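Long-range contacts in cytosine deaminase (Klebsiella pneumoniae, PDB 4R85), which catalyses the hydrolytic deamination of 5-methylcytosine and probably cytosine, using an iron(II) ion bound within an amidohydrolase barrel: residues Ile146-Gln151 against Met170-Val175; Arg166-Gly171 against Tyr202-Asp207; His56-Ala61 against Arg115-Val120; Asp119-Ser124 against Pro150-Glu155. One frame throughout, in Å; residues are numbered along the deposited sequence.

Contact 1 of 4, residues Ile146-Gln151 against Met170-Val175; sequences IVAFPQ and MGADVV. With 17E (5-methylcytosine), chain G.
V147 and V174 are paired residues of adjacent parallel strands, and their side chains sit on the same face of the sheet at a slant to each other. The CG2 branch of V147 does most of the touching, coming within 3.7 Å of V174 CB, while CG1, anti to the backbone N (chi1 -170°), passes V174 O. On the opposite face A148 CB rests 4.2 Å from A172 CB, and the same methyl meets CG2 of I146, the branch that points away from its own backbone N. I146 also packs on L128 and L132 of helix 126-137.

Just ahead of strand 174-175, D173 swings its carboxylate in beside its own N. OD2 takes the hydrogen of I146 N through its anti lone pair at 2.7 Å, while OD1 is salt-bridged to K135, so both oxygens of this partly exposed group are held. I146 O receives V174 N at 3.0 Å and a weaker bond from D173 N. One step on, A148 N reaches V174 O at 2.9 Å.

Beyond the pairing, the chain from F149 to Q151 runs into the pocket. F149 turns its ring edge toward O2 of 5-methylcytosine, and the bent side chain of Q151 lays its amide against the base edge: OE1 accepts from base N1 at 2.7 Å and NE2 donates to O2 at 3.0 Å. Strand 143-149, helix 160-170, which G171 closes with a Schellman motif, and strand 174-175 form a beta-alpha-beta crossover, the repeating step of a TIM-type barrel.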
loop_
_atom_site.group_PDB
_atom_site.type_symbol
_atom_site.label_atom_id
_atom_site.label_comp_id
_atom_site.label_asym_id
_atom_site.label_seq_id
_atom_site.Cartn_x
_atom_site.Cartn_y
_atom_site.Cartn_z
ATOM N N ILE A 146 -15.101 18.515 13.782
ATOM C CA ILE A 146 -14.449 18.040 15.005
ATOM C C ILE A 146 -15.328 17.092 15.811
ATOM O O ILE A 146 -16.458 17.432 16.156
ATOM C CB ILE A 146 -14.035 19.215 15.899
ATOM C CG1 ILE A 146 -12.951 20.041 15.203
ATOM C CG2 ILE A 146 -13.571 18.710 17.267
ATOM C CD1 ILE A 146 -12.816 21.442 15.752
ATOM N N VAL A 147 -14.785 15.914 16.121
ATOM C CA VAL A 147 -15.484 14.909 16.914
ATOM C C VAL A 147 -14.985 14.897 18.367
ATOM O O VAL A 147 -13.781 14.761 18.613
ATOM C CB VAL A 147 -15.253 13.491 16.355
ATOM C CG1 VAL A 147 -16.182 12.483 17.056
ATOM C CG2 VAL A 147 -15.453 13.441 14.821
ATOM N N ALA A 148 -15.906 15.023 19.319
ATOM C CA ALA A 148 -15.582 14.804 20.730
ATOM C C ALA A 148 -15.393 13.317 21.003
ATOM O O ALA A 148 -16.358 12.578 21.191
ATOM C CB ALA A 148 -16.669 15.366 21.622
ATOM N N PHE A 149 -14.137 12.893 21.047
ATOM C CA PHE A 149 -13.774 11.484 21.123
ATOM C C PHE A 149 -13.262 11.188 22.529
ATOM O O PHE A 149 -12.234 11.725 22.934
ATOM C CB PHE A 149 -12.672 11.196 20.092
ATOM C CG PHE A 149 -12.045 9.825 20.219
ATOM C CD1 PHE A 149 -12.827 8.680 20.231
ATOM C CD2 PHE A 149 -10.671 9.687 20.302
ATOM C CE1 PHE A 149 -12.250 7.421 20.339
ATOM C CE2 PHE A 149 -10.084 8.438 20.407
ATOM C CZ PHE A 149 -10.870 7.302 20.426
ATOM N N PRO A 150 -13.999 10.367 23.291
ATOM C CA PRO A 150 -13.602 10.067 24.673
ATOM C C PRO A 150 -12.656 8.865 24.697
ATOM O O PRO A 150 -13.087 7.756 25.003
ATOM C CB PRO A 150 -14.929 9.711 25.339
ATOM C CG PRO A 150 -15.736 9.070 24.205
ATOM C CD PRO A 150 -15.288 9.745 22.922
ATOM N N GLN A 151 -11.387 9.095 24.370
ATOM C CA GLN A 151 -10.405 8.015 24.236
ATOM C C GLN A 151 -10.394 7.014 25.388
ATOM O O GLN A 151 -10.294 5.801 25.176
ATOM C CB GLN A 151 -9.002 8.599 24.090
ATOM C CG GLN A 151 -7.894 7.560 24.059
ATOM C CD GLN A 151 -7.913 6.757 22.768
ATOM O OE1 GLN A 151 -7.301 7.146 21.776
ATOM N NE2 GLN A 151 -8.632 5.642 22.773
ATOM N N MET A 170 -18.681 23.470 23.797
ATOM C CA MET A 170 -17.576 24.276 23.284
ATOM C C MET A 170 -17.626 24.388 21.765
ATOM O O MET A 170 -17.055 25.314 21.182
ATOM C CB MET A 170 -16.232 23.685 23.715
ATOM C CG MET A 170 -15.841 24.026 25.142
ATOM S SD MET A 170 -14.422 23.041 25.652
ATOM C CE MET A 170 -13.144 23.640 24.552
ATOM N N GLY A 171 -18.289 23.431 21.129
ATOM C CA GLY A 171 -18.569 23.530 19.709
ATOM C C GLY A 171 -18.132 22.380 18.824
ATOM O O GLY A 171 -18.168 22.508 17.600
ATOM N N ALA A 172 -17.702 21.266 19.411
ATOM C CA ALA A 172 -17.467 20.071 18.602
ATOM C C ALA A 172 -18.739 19.746 17.803
ATOM O O ALA A 172 -19.844 19.769 18.347
ATOM C CB ALA A 172 -17.075 18.896 19.477
ATOM N N ASP A 173 -18.572 19.467 16.512
ATOM C CA ASP A 173 -19.697 19.236 15.597
ATOM C C ASP A 173 -20.229 17.808 15.688
ATOM O O ASP A 173 -21.379 17.540 15.322
ATOM C CB ASP A 173 -19.267 19.462 14.142
ATOM C CG ASP A 173 -18.286 20.600 13.983
ATOM O OD1 ASP A 173 -18.738 21.744 13.755
ATOM O OD2 ASP A 173 -17.062 20.352 14.076
ATOM N N VAL A 174 -19.376 16.884 16.127
ATOM C CA VAL A 174 -19.726 15.467 16.105
ATOM C C VAL A 174 -19.527 14.823 17.474
ATOM O O VAL A 174 -18.544 15.111 18.171
ATOM C CB VAL A 174 -18.882 14.696 15.051
ATOM C CG1 VAL A 174 -19.456 13.303 14.806
ATOM C CG2 VAL A 174 -18.822 15.463 13.751
ATOM N N VAL A 175 -20.469 13.964 17.863
ATOM C CA VAL A 175 -20.357 13.214 19.110
ATOM C C VAL A 175 -19.666 11.872 18.874
ATOM O O VAL A 175 -20.105 11.076 18.033
ATOM C CB VAL A 175 -21.732 12.945 19.741
ATOM C CG1 VAL A 175 -21.585 12.042 20.959
ATOM C CG2 VAL A 175 -22.422 14.258 20.117
HETATM N N1 17E G . -7.376 5.847 19.394
HETATM C C2 17E G . -8.126 4.774 19.140
HETATM O O2 17E G . -8.955 4.285 20.118
HETATM N N3 17E G . -8.096 4.162 17.952
HETATM C C4 17E G . -7.292 4.616 16.975
HETATM N N4 17E G . -7.267 3.954 15.710
HETATM C C5 17E G . -6.490 5.738 17.193
HETATM C C6 17E G . -6.559 6.345 18.444
HETATM C CM5 17E G . -5.593 6.258 16.116
#

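Contact 2 of 4, residues Arg166-Gly171 against Tyr202-Asp207; sequences RAIEMG and YGRLVD
I168 O is taken by R204 NH2 at 2.8 Å, and G171 N also bonds to it, weakly, as the last helical turn closes. The arginine approaches from one side of the carbonyl, with a C=O...N angle of 127°, and the same NH2 reaches A172 O as well. Its NH1 goes on to water 1, which donates to E169 O, so one guanidinium collects several carbonyls where helix 160-170 runs out. A weak bond from R204 NE to Y202 O steadies the arginine from its own side.

I168 CG2, pointing away from the backbone N, fills the corner between two flat groups. It lies over the face of the Y202 ring, 4.0 Å from the centroid, and over a face of the R204 guanidinium, 3.4 Å from NH2. Further out, the extended side chain of E169 runs obliquely past the tyrosine, CG near CE2, and Y202 OH donates to E169 OE2 at 2.7 Å, with ring and carboxylate planes 67° apart.

The contact thus joins the C-terminal end of helix 160-170 to the turn linking helix 185-202 with strand 205-209. I168 reaches inward to L198 of helix 185-202 and to V175 of strand 174-175, while E169 stays at the surface.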
loop_
_atom_site.group_PDB
_atom_site.type_symbol
_atom_site.label_atom_id
_atom_site.label_comp_id
_atom_site.label_asym_id
_atom_site.label_seq_id
_atom_site.Cartn_x
_atom_site.Cartn_y
_atom_site.Cartn_z
ATOM N N ARG A 166 -19.276 19.070 27.863
ATOM C CA ARG A 166 -18.529 20.325 27.775
ATOM C C ARG A 166 -17.928 20.490 26.381
ATOM O O ARG A 166 -17.972 21.572 25.807
ATOM C CB ARG A 166 -17.429 20.365 28.844
ATOM C CG ARG A 166 -16.584 21.623 28.820
ATOM C CD ARG A 166 -17.390 22.850 29.248
ATOM N NE ARG A 166 -16.706 24.074 28.854
ATOM C CZ ARG A 166 -17.297 25.092 28.244
ATOM N NH1 ARG A 166 -18.600 25.048 27.976
ATOM N NH2 ARG A 166 -16.588 26.164 27.916
ATOM N N ALA A 167 -17.381 19.408 25.832
ATOM C CA ALA A 167 -16.786 19.443 24.493
ATOM C C ALA A 167 -17.807 19.836 23.428
ATOM O O ALA A 167 -17.511 20.611 22.513
ATOM C CB ALA A 167 -16.174 18.084 24.151
ATOM N N ILE A 168 -19.002 19.272 23.540
ATOM C CA ILE A 168 -20.096 19.609 22.638
ATOM C C ILE A 168 -20.506 21.069 22.809
ATOM O O ILE A 168 -20.686 21.794 21.829
ATOM C CB ILE A 168 -21.296 18.657 22.843
ATOM C CG1 ILE A 168 -20.928 17.251 22.357
ATOM C CG2 ILE A 168 -22.549 19.188 22.145
ATOM C CD1 ILE A 168 -20.409 17.212 20.930
ATOM N N GLU A 169 -20.623 21.526 24.051
ATOM C CA GLU A 169 -21.002 22.917 24.263
ATOM C C GLU A 169 -19.942 23.887 23.738
ATOM O O GLU A 169 -20.265 24.983 23.272
ATOM C CB GLU A 169 -21.318 23.184 25.737
ATOM C CG GLU A 169 -22.569 22.472 26.202
ATOM C CD GLU A 169 -22.887 22.713 27.663
ATOM O OE1 GLU A 169 -21.983 23.145 28.412
ATOM O OE2 GLU A 169 -24.048 22.467 28.058
ATOM N N MET A 170 -18.681 23.470 23.797
ATOM C CA MET A 170 -17.576 24.276 23.284
ATOM C C MET A 170 -17.626 24.388 21.765
ATOM O O MET A 170 -17.055 25.314 21.182
ATOM C CB MET A 170 -16.232 23.685 23.715
ATOM C CG MET A 170 -15.841 24.026 25.142
ATOM S SD MET A 170 -14.422 23.041 25.652
ATOM C CE MET A 170 -13.144 23.640 24.552
ATOM N N GLY A 171 -18.289 23.431 21.129
ATOM C CA GLY A 171 -18.569 23.530 19.709
ATOM C C GLY A 171 -18.132 22.380 18.824
ATOM O O GLY A 171 -18.168 22.508 17.600
ATOM N N TYR A 202 -28.353 18.099 21.491
ATOM C CA TYR A 202 -27.633 19.253 20.949
ATOM C C TYR A 202 -27.655 19.303 19.415
ATOM O O TYR A 202 -27.044 20.180 18.817
ATOM C CB TYR A 202 -26.180 19.264 21.437
ATOM C CG TYR A 202 -25.995 19.576 22.914
ATOM C CD1 TYR A 202 -26.049 18.568 23.874
ATOM C CD2 TYR A 202 -25.739 20.876 23.344
ATOM C CE1 TYR A 202 -25.872 18.849 25.228
ATOM C CE2 TYR A 202 -25.557 21.163 24.702
ATOM C CZ TYR A 202 -25.629 20.145 25.633
ATOM O OH TYR A 202 -25.444 20.424 26.981
ATOM N N GLY A 203 -28.350 18.364 18.786
ATOM C CA GLY A 203 -28.467 18.340 17.332
ATOM C C GLY A 203 -27.145 18.188 16.597
ATOM O O GLY A 203 -26.861 18.929 15.653
ATOM N N ARG A 204 -26.341 17.214 17.015
ATOM C CA ARG A 204 -25.028 17.007 16.419
ATOM C C ARG A 204 -24.963 15.697 15.655
ATOM O O ARG A 204 -25.828 14.830 15.805
ATOM C CB ARG A 204 -23.938 17.031 17.501
ATOM C CG ARG A 204 -23.985 18.268 18.394
ATOM C CD ARG A 204 -23.588 19.542 17.658
ATOM N NE ARG A 204 -24.064 20.724 18.372
ATOM C CZ ARG A 204 -23.332 21.446 19.215
ATOM N NH1 ARG A 204 -23.869 22.494 19.820
ATOM N NH2 ARG A 204 -22.068 21.130 19.455
ATOM N N LEU A 205 -23.930 15.562 14.832
ATOM C CA LEU A 205 -23.658 14.316 14.134
ATOM C C LEU A 205 -23.030 13.329 15.116
ATOM O O LEU A 205 -22.682 13.701 16.235
ATOM C CB LEU A 205 -22.711 14.562 12.956
ATOM C CG LEU A 205 -23.177 15.598 11.926
ATOM C CD1 LEU A 205 -22.227 15.630 10.727
ATOM C CD2 LEU A 205 -24.594 15.279 11.468
ATOM N N VAL A 206 -22.897 12.076 14.692
ATOM C CA VAL A 206 -22.310 11.024 15.526
ATOM C C VAL A 206 -21.268 10.253 14.728
ATOM O O VAL A 206 -21.517 9.879 13.586
ATOM C CB VAL A 206 -23.398 10.029 15.990
ATOM C CG1 VAL A 206 -22.780 8.795 16.653
ATOM C CG2 VAL A 206 -24.359 10.717 16.936
ATOM N N ASP A 207 -20.099 10.026 15.317
ATOM C CA ASP A 207 -19.086 9.169 14.698
ATOM C C ASP A 207 -18.330 8.419 15.788
ATOM O O ASP A 207 -17.528 9.011 16.502
ATOM C CB ASP A 207 -18.104 9.991 13.872
ATOM C CG ASP A 207 -17.268 9.140 12.935
ATOM O OD1 ASP A 207 -16.971 9.610 11.809
ATOM O OD2 ASP A 207 -16.906 8.004 13.307
HETATM O O HOH W 1 -21.869 24.591 20.870
#

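Contact 3 of 4, residues His56-Ala61 against Arg115-Val120; sequences HIHLDA and RTHVDV. With FE2 (Fe (II) ion), chain H; 17E (5-methylcytosine), chain G.
Strand 47-57 runs parallel to strand 111-119 with I57 opposite T116: I57 N donates to R115 O at 3.2 Å and H117 N to I57 O at 2.9 Å, before the first chain bends away. T116 OG1, anti to the backbone N (chi1 -175°), reaches on to L59 N at 2.9 Å, so a side chain takes a backbone amide just beyond the I57-T116 bridge.

H56 and H58 project on the other side of the sheet from T116, and each gives NE2 to the iron at 2.3 Å. This is the His-X-His pair at the end of the first barrel strand that marks the amidohydrolase superfamily; H209, H241 and D308 complete the site. H117 backs both ligands. Its NE2 lies over one face of the H56 ring, the two planes 31° apart, and its CB makes an off-centre CH-pi contact with H58. On the other side of the H58 ring the methyl group of 5-methylcytosine lies over the face, with CM5 3.4 Å from H58 CD2. S240 holds ND1 of H56, which would fix the rotation of that ring.

D60, its carboxyl carbon turned between backbone N and carbonyl carbon (chi1 62°), points back at the second strand. D119 N meets its OD1 at 2.8 Å from above the carboxylate plane, and water 2 bridges the same oxygen to D119 O.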
loop_
_atom_site.group_PDB
_atom_site.type_symbol
_atom_site.label_atom_id
_atom_site.label_comp_id
_atom_site.label_asym_id
_atom_site.label_seq_id
_atom_site.Cartn_x
_atom_site.Cartn_y
_atom_site.Cartn_z
ATOM N N HIS A 56 -11.740 10.648 8.670
ATOM C CA HIS A 56 -11.356 10.122 9.973
ATOM C C HIS A 56 -9.849 10.192 10.199
ATOM O O HIS A 56 -9.089 9.361 9.685
ATOM C CB HIS A 56 -11.832 8.668 10.108
ATOM C CG HIS A 56 -11.703 8.120 11.491
ATOM N ND1 HIS A 56 -12.761 7.542 12.162
ATOM C CD2 HIS A 56 -10.639 8.049 12.327
ATOM C CE1 HIS A 56 -12.355 7.144 13.354
ATOM N NE2 HIS A 56 -11.077 7.452 13.480
ATOM N N ILE A 57 -9.427 11.167 10.994
ATOM C CA ILE A 57 -8.020 11.334 11.349
ATOM C C ILE A 57 -7.968 11.885 12.767
ATOM O O ILE A 57 -8.939 12.497 13.216
ATOM C CB ILE A 57 -7.319 12.283 10.349
ATOM C CG1 ILE A 57 -5.808 12.344 10.601
ATOM C CG2 ILE A 57 -7.977 13.671 10.356
ATOM C CD1 ILE A 57 -5.015 12.808 9.376
ATOM N N HIS A 58 -6.869 11.634 13.484
ATOM C CA HIS A 58 -6.693 12.162 14.831
ATOM C C HIS A 58 -5.651 13.264 14.823
ATOM O O HIS A 58 -4.463 13.007 15.079
ATOM C CB HIS A 58 -6.238 11.068 15.797
ATOM C CG HIS A 58 -7.228 9.957 15.967
ATOM N ND1 HIS A 58 -7.999 9.816 17.098
ATOM C CD2 HIS A 58 -7.556 8.924 15.156
ATOM C CE1 HIS A 58 -8.767 8.750 16.979
ATOM N NE2 HIS A 58 -8.519 8.193 15.808
ATOM N N LEU A 59 -6.088 14.487 14.544
ATOM C CA LEU A 59 -5.167 15.624 14.449
ATOM C C LEU A 59 -4.550 16.033 15.782
ATOM O O LEU A 59 -3.490 16.652 15.807
ATOM C CB LEU A 59 -5.850 16.832 13.808
ATOM C CG LEU A 59 -6.154 16.676 12.322
ATOM C CD1 LEU A 59 -6.806 17.933 11.776
ATOM C CD2 LEU A 59 -4.873 16.335 11.562
ATOM N N ASP A 60 -5.200 15.706 16.893
ATOM C CA ASP A 60 -4.615 16.067 18.182
ATOM C C ASP A 60 -3.343 15.268 18.464
ATOM O O ASP A 60 -2.411 15.774 19.092
ATOM C CB ASP A 60 -5.629 15.966 19.338
ATOM C CG ASP A 60 -6.175 14.556 19.545
ATOM O OD1 ASP A 60 -6.640 14.285 20.673
ATOM O OD2 ASP A 60 -6.147 13.727 18.605
ATOM N N ALA A 61 -3.295 14.037 17.962
ATOM C CA ALA A 61 -2.177 13.136 18.244
ATOM C C ALA A 61 -1.145 13.083 17.123
ATOM O O ALA A 61 -0.095 12.462 17.267
ATOM C CB ALA A 61 -2.688 11.728 18.551
ATOM N N ARG A 115 -12.511 15.319 8.825
ATOM C CA ARG A 115 -13.157 15.146 10.118
ATOM C C ARG A 115 -12.116 14.620 11.101
ATOM O O ARG A 115 -11.565 13.533 10.904
ATOM C CB ARG A 115 -14.349 14.191 10.016
ATOM C CG ARG A 115 -14.976 13.850 11.368
ATOM C CD ARG A 115 -16.151 12.885 11.201
ATOM N NE ARG A 115 -17.356 13.572 10.733
ATOM C CZ ARG A 115 -18.504 12.952 10.502
ATOM N NH1 ARG A 115 -18.578 11.638 10.680
ATOM N NH2 ARG A 115 -19.566 13.637 10.085
ATOM N N THR A 116 -11.820 15.400 12.138
ATOM C CA THR A 116 -10.810 14.981 13.098
ATOM C C THR A 116 -11.473 14.564 14.392
ATOM O O THR A 116 -12.426 15.199 14.837
ATOM C CB THR A 116 -9.754 16.080 13.396
ATOM O OG1 THR A 116 -8.747 15.544 14.264
ATOM C CG2 THR A 116 -10.381 17.293 14.074
ATOM N N HIS A 117 -10.988 13.474 14.972
ATOM C CA HIS A 117 -11.353 13.128 16.336
ATOM C C HIS A 117 -10.383 13.840 17.277
ATOM O O HIS A 117 -9.205 14.004 16.952
ATOM C CB HIS A 117 -11.323 11.603 16.530
ATOM C CG HIS A 117 -12.338 10.892 15.690
ATOM N ND1 HIS A 117 -13.490 10.347 16.215
ATOM C CD2 HIS A 117 -12.407 10.702 14.351
ATOM C CE1 HIS A 117 -14.216 9.833 15.235
ATOM N NE2 HIS A 117 -13.581 10.034 14.096
ATOM N N VAL A 118 -10.889 14.309 18.417
ATOM C CA VAL A 118 -10.053 14.934 19.434
ATOM C C VAL A 118 -10.357 14.295 20.777
ATOM O O VAL A 118 -11.512 14.224 21.173
ATOM C CB VAL A 118 -10.333 16.443 19.568
ATOM C CG1 VAL A 118 -9.353 17.081 20.573
ATOM C CG2 VAL A 118 -10.241 17.111 18.222
ATOM N N ASP A 119 -9.322 13.841 21.479
ATOM C CA ASP A 119 -9.499 13.176 22.766
ATOM C C ASP A 119 -10.017 14.177 23.807
ATOM O O ASP A 119 -9.354 15.168 24.107
ATOM C CB ASP A 119 -8.171 12.541 23.202
ATOM C CG ASP A 119 -8.258 11.800 24.526
ATOM O OD1 ASP A 119 -7.186 11.369 25.011
ATOM O OD2 ASP A 119 -9.367 11.633 25.084
ATOM N N VAL A 120 -11.214 13.923 24.336
ATOM C CA VAL A 120 -11.799 14.814 25.341
ATOM C C VAL A 120 -11.743 14.199 26.743
ATOM O O VAL A 120 -12.239 14.781 27.701
ATOM C CB VAL A 120 -13.249 15.236 24.996
ATOM C CG1 VAL A 120 -13.285 15.983 23.660
ATOM C CG2 VAL A 120 -14.176 14.027 24.952
HETATM FE FE FE2 H . -9.582 6.391 14.797
HETATM N N1 17E G . -7.376 5.847 19.394
HETATM C C2 17E G . -8.126 4.774 19.140
HETATM O O2 17E G . -8.955 4.285 20.118
HETATM N N3 17E G . -8.096 4.162 17.952
HETATM C C4 17E G . -7.292 4.616 16.975
HETATM N N4 17E G . -7.267 3.954 15.710
HETATM C C5 17E G . -6.490 5.738 17.193
HETATM C C6 17E G . -6.559 6.345 18.444
HETATM C CM5 17E G . -5.593 6.258 16.116
HETATM O O HOH W 2 -6.611 15.610 23.105
#

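Contact 4 of 4, residues Asp119-Ser124 against Pro150-Glu155; sequences DVTDPS and PQEGIE. With 17E (5-methylcytosine), chain G.
E152 N donates to T121 OG1 at 3.0 Å, and that hydroxyl in turn donates to the syn lone pair of D119 OD2, 2.5 Å from OG1. T121 N reaches the same oxygen at 2.9 Å from above the carboxylate plane, closing an Asx turn, and Q151 N adds a weak bond across the contact. One carboxylate oxygen therefore gathers three donors from both loops. The other, OD1, is held by W83 and by K87, and K87 also pairs with E152, which probably offsets the two nearby negative charges.

Around this polar core the packing is close. Q151 CB presses on the D119 carboxylate, 3.2 Å from OD2, before the side chain leads off to the ligand. T121, with OG1 between backbone N and carbonyl carbon (chi1 50°), has CG2 beside its backbone N, where it lies 4.0 Å from P150 CB and 3.5 Å from G153 O, a buried carbonyl oxygen with no polar partner. V120 CG2 also packs on the proline, 4.0 Å from P150 CA.

The type I turn from P150 to G153 is thereby tied to the neighbouring loop, an arrangement of adjoining beta-alpha loops at the barrel's C-terminal mouth, where Q151 belongs to the 5-methylcytosine pocket.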
loop_
_atom_site.group_PDB
_atom_site.type_symbol
_atom_site.label_atom_id
_atom_site.label_comp_id
_atom_site.label_asym_id
_atom_site.label_seq_id
_atom_site.Cartn_x
_atom_site.Cartn_y
_atom_site.Cartn_z
ATOM N N ASP A 119 -9.322 13.841 21.479
ATOM C CA ASP A 119 -9.499 13.176 22.766
ATOM C C ASP A 119 -10.017 14.177 23.807
ATOM O O ASP A 119 -9.354 15.168 24.107
ATOM C CB ASP A 119 -8.171 12.541 23.202
ATOM C CG ASP A 119 -8.258 11.800 24.526
ATOM O OD1 ASP A 119 -7.186 11.369 25.011
ATOM O OD2 ASP A 119 -9.367 11.633 25.084
ATOM N N VAL A 120 -11.214 13.923 24.336
ATOM C CA VAL A 120 -11.799 14.814 25.341
ATOM C C VAL A 120 -11.743 14.199 26.743
ATOM O O VAL A 120 -12.239 14.781 27.701
ATOM C CB VAL A 120 -13.249 15.236 24.996
ATOM C CG1 VAL A 120 -13.285 15.983 23.660
ATOM C CG2 VAL A 120 -14.176 14.027 24.952
ATOM N N THR A 121 -11.136 13.021 26.865
ATOM C CA THR A 121 -10.795 12.512 28.191
ATOM C C THR A 121 -9.474 13.159 28.607
ATOM O O THR A 121 -8.445 12.504 28.793
ATOM C CB THR A 121 -10.758 10.972 28.270
ATOM O OG1 THR A 121 -9.955 10.446 27.207
ATOM C CG2 THR A 121 -12.185 10.400 28.169
ATOM N N ASP A 122 -9.536 14.479 28.716
ATOM C CA ASP A 122 -8.411 15.323 29.100
ATOM C C ASP A 122 -9.064 16.518 29.781
ATOM O O ASP A 122 -9.746 17.313 29.139
ATOM C CB ASP A 122 -7.604 15.743 27.859
ATOM C CG ASP A 122 -6.366 16.586 28.206
ATOM O OD1 ASP A 122 -6.273 17.085 29.345
ATOM O OD2 ASP A 122 -5.478 16.750 27.333
ATOM N N PRO A 123 -8.890 16.629 31.102
ATOM C CA PRO A 123 -9.600 17.663 31.862
ATOM C C PRO A 123 -9.262 19.087 31.409
ATOM O O PRO A 123 -10.028 20.003 31.694
ATOM C CB PRO A 123 -9.136 17.416 33.303
ATOM C CG PRO A 123 -8.777 15.966 33.324
ATOM C CD PRO A 123 -8.154 15.703 31.980
ATOM N N SER A 124 -8.149 19.268 30.703
ATOM C CA SER A 124 -7.766 20.600 30.226
ATOM C C SER A 124 -8.498 20.968 28.932
ATOM O O SER A 124 -8.642 22.152 28.613
ATOM C CB SER A 124 -6.252 20.671 29.986
ATOM O OG SER A 124 -5.889 19.849 28.885
ATOM N N PRO A 150 -13.999 10.367 23.291
ATOM C CA PRO A 150 -13.602 10.067 24.673
ATOM C C PRO A 150 -12.656 8.865 24.697
ATOM O O PRO A 150 -13.087 7.756 25.003
ATOM C CB PRO A 150 -14.929 9.711 25.339
ATOM C CG PRO A 150 -15.736 9.070 24.205
ATOM C CD PRO A 150 -15.288 9.745 22.922
ATOM N N GLN A 151 -11.387 9.095 24.370
ATOM C CA GLN A 151 -10.405 8.015 24.236
ATOM C C GLN A 151 -10.394 7.014 25.388
ATOM O O GLN A 151 -10.294 5.801 25.176
ATOM C CB GLN A 151 -9.002 8.599 24.090
ATOM C CG GLN A 151 -7.894 7.560 24.059
ATOM C CD GLN A 151 -7.913 6.757 22.768
ATOM O OE1 GLN A 151 -7.301 7.146 21.776
ATOM N NE2 GLN A 151 -8.632 5.642 22.773
ATOM N N GLU A 152 -10.474 7.509 26.615
ATOM C CA GLU A 152 -10.365 6.595 27.746
ATOM C C GLU A 152 -11.722 6.163 28.301
ATOM O O GLU A 152 -11.816 5.602 29.396
ATOM C CB GLU A 152 -9.428 7.171 28.813
ATOM C CG GLU A 152 -8.017 7.315 28.233
ATOM C CD GLU A 152 -6.974 7.697 29.252
ATOM O OE1 GLU A 152 -6.128 8.562 28.930
ATOM O OE2 GLU A 152 -6.996 7.128 30.362
ATOM N N GLY A 153 -12.771 6.405 27.523
ATOM C CA GLY A 153 -14.096 5.948 27.889
ATOM C C GLY A 153 -14.972 7.041 28.459
ATOM O O GLY A 153 -14.494 7.975 29.110
ATOM N N ILE A 154 -16.266 6.929 28.194
ATOM C CA ILE A 154 -17.263 7.808 28.787
ATOM C C ILE A 154 -17.580 7.381 30.223
ATOM O O ILE A 154 -17.593 8.203 31.147
ATOM C CB ILE A 154 -18.563 7.789 27.946
ATOM C CG1 ILE A 154 -18.282 8.365 26.561
ATOM C CG2 ILE A 154 -19.676 8.564 28.646
ATOM C CD1 ILE A 154 -19.464 8.300 25.608
ATOM N N GLU A 155 -17.846 6.093 30.410
ATOM C CA GLU A 155 -18.297 5.592 31.703
ATOM C C GLU A 155 -17.113 5.180 32.563
ATOM O O GLU A 155 -17.261 4.958 33.758
ATOM C CB GLU A 155 -19.221 4.375 31.522
ATOM C CG GLU A 155 -20.283 4.503 30.437
ATOM C CD GLU A 155 -21.435 5.432 30.833
ATOM O OE1 GLU A 155 -22.556 5.224 30.328
ATOM O OE2 GLU A 155 -21.231 6.367 31.643
HETATM N N1 17E G . -7.376 5.847 19.394
HETATM C C2 17E G . -8.126 4.774 19.140
HETATM O O2 17E G . -8.955 4.285 20.118
HETATM N N3 17E G . -8.096 4.162 17.952
HETATM C C4 17E G . -7.292 4.616 16.975
HETATM N N4 17E G . -7.267 3.954 15.710
HETATM C C5 17E G . -6.490 5.738 17.193
HETATM C C6 17E G . -6.559 6.345 18.444
HETATM C CM5 17E G . -5.593 6.258 16.116
#

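In the fold
Contacts 1 and 3 are core contacts, parallel strand pairings in one sheet, with strands 111-119 and 143-149 side by side between them. Contact 3 brings two of the five metal ligands and also meets the base; contact 1 carries the pairing on and ends at the substrate. Contact 4, also buried, extends both, sharing D119 and V120 with contact 3 and P150 and Q151 with contact 1; strand bonds give way there to bonds from side chains to loop amides. Contact 2 lies at the surface, sharing M170 and G171 with contact 1, and relies on an arginine, a tyrosine and a water. Inside the barrel, a salt bridge of D207 with R115 ties contacts 2 and 3.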